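Guanine nucleotide exchange factor SRM1 (Saccharomyces cerevisiae, PDB 3OF7) promotes the exchange of GDP for GTP on the GTPases GSP1 and GSP2, binds chromatin, and controls RNA metabolism and nuclear transport. Local coordinates at residues Phe244-Lys247 with Thr248-Pro251. Residues are numbered along the deposited sequence; the frame is centred on the assembly and turned at random.
Sequences FRLK and TLDP
F244 and T248 are joined across one helical turn of backbone, T248 N donating to F244 O over 3.1 Å, and a type I beta turn from L246 to L249 overlaps its second half. The threonine shows how a side chain can reinforce a backbone bond of its own residue: its OG1 donates to the same F244 O at 2.7 Å. The two donors reach that oxygen from opposite faces of the carbonyl plane, tilted from it by 32° for the amide and 29° for the hydroxyl. A chi1 of 68° sets OG1 between the backbone N and carbonyl carbon of T248, within range of both F244 O and a water. That water donates to T248 OG1 at 3.0 Å and to R245 O, tying a second carbonyl into the turn. All this lies in the fourth RCC1 repeat of the beta-propeller, on the surface loop that leads from strand 225-229 to strand 252-253 of one blade. With a valine in place of T248, F244 O would probably keep only its amide donor from this residue, and the water would lose its hydroxyl acceptor. The side chains of L246 and L249 leave the turn together, their CD2 methyls 3.8 Å apart, and both touch L182 of strand 180-183. Beyond the turn, the carboxylate of D250 bonds Q186 and forms a salt bridge with R252.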
ATOM      1  N   PHE A 244     -22.117  10.273  15.524  1.00 20.90           N
ATOM      2  CA  PHE A 244     -22.064   8.809  15.381  1.00 20.82           C
ATOM      3  C   PHE A 244     -20.669   8.286  14.977  1.00 21.00           C
ATOM      4  O   PHE A 244     -20.481   7.080  14.799  1.00 20.57           O
ATOM      5  CB  PHE A 244     -23.136   8.323  14.390  1.00 21.13           C
ATOM      6  CG  PHE A 244     -24.556   8.636  14.819  1.00 22.29           C
ATOM      7  CD1 PHE A 244     -25.170   7.902  15.826  1.00 23.68           C
ATOM      8  CD2 PHE A 244     -25.269   9.668  14.212  1.00 22.83           C
ATOM      9  CE1 PHE A 244     -26.485   8.192  16.232  1.00 24.30           C
ATOM     10  CE2 PHE A 244     -26.580   9.966  14.608  1.00 24.81           C
ATOM     11  CZ  PHE A 244     -27.184   9.228  15.620  1.00 24.55           C
ATOM     12  N   ARG A 245     -19.697   9.191  14.866  1.00 20.74           N
ATOM     13  CA  ARG A 245     -18.337   8.826  14.428  1.00 21.01           C
ATOM     14  C   ARG A 245     -17.584   7.916  15.397  1.00 20.82           C
ATOM     15  O   ARG A 245     -16.749   7.121  14.971  1.00 21.72           O
ATOM     16  CB  ARG A 245     -17.515  10.075  14.104  1.00 20.58           C
ATOM     17  CG  ARG A 245     -17.991  10.776  12.838  1.00 21.33           C
ATOM     18  CD  ARG A 245     -17.269  12.086  12.626  1.00 22.59           C
ATOM     19  NE  ARG A 245     -15.887  11.899  12.203  1.00 22.41           N
ATOM     20  CZ  ARG A 245     -14.911  12.782  12.420  1.00 23.91           C
ATOM     21  NH1 ARG A 245     -15.159  13.913  13.077  1.00 23.07           N
ATOM     22  NH2 ARG A 245     -13.679  12.526  11.992  1.00 22.61           N
ATOM     23  N   LEU A 246     -17.864   8.022  16.690  1.00 20.70           N
ATOM     24  CA  LEU A 246     -17.246   7.118  17.648  1.00 21.37           C
ATOM     25  C   LEU A 246     -18.149   5.928  17.981  1.00 21.90           C
ATOM     26  O   LEU A 246     -17.662   4.806  18.150  1.00 21.45           O
ATOM     27  CB  LEU A 246     -16.807   7.851  18.921  1.00 21.48           C
ATOM     28  CG  LEU A 246     -15.600   8.792  18.801  1.00 21.55           C
ATOM     29  CD1 LEU A 246     -15.323   9.506  20.124  1.00 20.27           C
ATOM     30  CD2 LEU A 246     -14.353   8.054  18.328  1.00 21.57           C
ATOM     31  N   LYS A 247     -19.457   6.175  18.064  1.00 22.19           N
ATOM     32  CA  LYS A 247     -20.432   5.103  18.311  1.00 22.56           C
ATOM     33  C   LYS A 247     -20.301   3.977  17.289  1.00 22.48           C
ATOM     34  O   LYS A 247     -20.528   2.809  17.616  1.00 22.77           O
ATOM     35  CB  LYS A 247     -21.863   5.653  18.315  1.00 22.64           C
ATOM     36  CG  LYS A 247     -22.239   6.430  19.582  1.00 23.72           C
ATOM     37  CD  LYS A 247     -23.591   7.156  19.396  1.00 25.71           C
ATOM     38  CE  LYS A 247     -23.878   8.113  20.558  1.00 27.52           C
ATOM     39  NZ  LYS A 247     -25.089   8.958  20.310  1.00 29.55           N
ATOM     40  N   THR A 248     -19.914   4.333  16.059  1.00 21.86           N
ATOM     41  CA  THR A 248     -19.846   3.369  14.962  1.00 21.11           C
ATOM     42  C   THR A 248     -18.407   3.095  14.478  1.00 20.34           C
ATOM     43  O   THR A 248     -18.216   2.601  13.372  1.00 20.42           O
ATOM     44  CB  THR A 248     -20.720   3.794  13.759  1.00 21.22           C
ATOM     45  OG1 THR A 248     -20.167   4.964  13.137  1.00 21.28           O
ATOM     46  CG2 THR A 248     -22.180   4.065  14.186  1.00 21.70           C
ATOM     47  N   LEU A 249     -17.421   3.407  15.315  1.00 19.62           N
ATOM     48  CA  LEU A 249     -16.007   3.196  14.980  1.00 19.45           C
ATOM     49  C   LEU A 249     -15.599   1.736  15.224  1.00 19.04           C
ATOM     50  O   LEU A 249     -14.866   1.422  16.166  1.00 19.00           O
ATOM     51  CB  LEU A 249     -15.106   4.182  15.744  1.00 19.02           C
ATOM     52  CG  LEU A 249     -13.605   4.244  15.419  1.00 19.04           C
ATOM     53  CD1 LEU A 249     -13.379   4.759  13.989  1.00 17.81           C
ATOM     54  CD2 LEU A 249     -12.878   5.131  16.410  1.00 18.05           C
ATOM     55  N   ASP A 250     -16.112   0.861  14.364  1.00 19.10           N
ATOM     56  CA  ASP A 250     -15.780  -0.571  14.355  1.00 20.00           C
ATOM     57  C   ASP A 250     -16.102  -1.120  12.966  1.00 19.86           C
ATOM     58  O   ASP A 250     -16.932  -0.540  12.256  1.00 20.09           O
ATOM     59  CB  ASP A 250     -16.533  -1.346  15.452  1.00 20.35           C
ATOM     60  CG  ASP A 250     -18.036  -1.208  15.345  1.00 21.58           C
ATOM     61  OD1 ASP A 250     -18.575  -0.217  15.874  1.00 23.34           O
ATOM     62  OD2 ASP A 250     -18.675  -2.086  14.731  1.00 23.41           O
ATOM     63  N   PRO A 251     -15.454  -2.235  12.558  1.00 19.75           N
ATOM     64  CA  PRO A 251     -15.625  -2.666  11.162  1.00 20.13           C
ATOM     65  C   PRO A 251     -17.071  -3.021  10.841  1.00 20.68           C
ATOM     66  O   PRO A 251     -17.688  -3.790  11.572  1.00 21.20           O
ATOM     67  CB  PRO A 251     -14.715  -3.907  11.053  1.00 19.97           C
ATOM     68  CG  PRO A 251     -13.700  -3.720  12.137  1.00 18.97           C
ATOM     69  CD  PRO A 251     -14.475  -3.073  13.269  1.00 19.90           C
TER
HETATM   70  O   HOH W   1     -17.384   5.593  12.372  1.00 22.35           O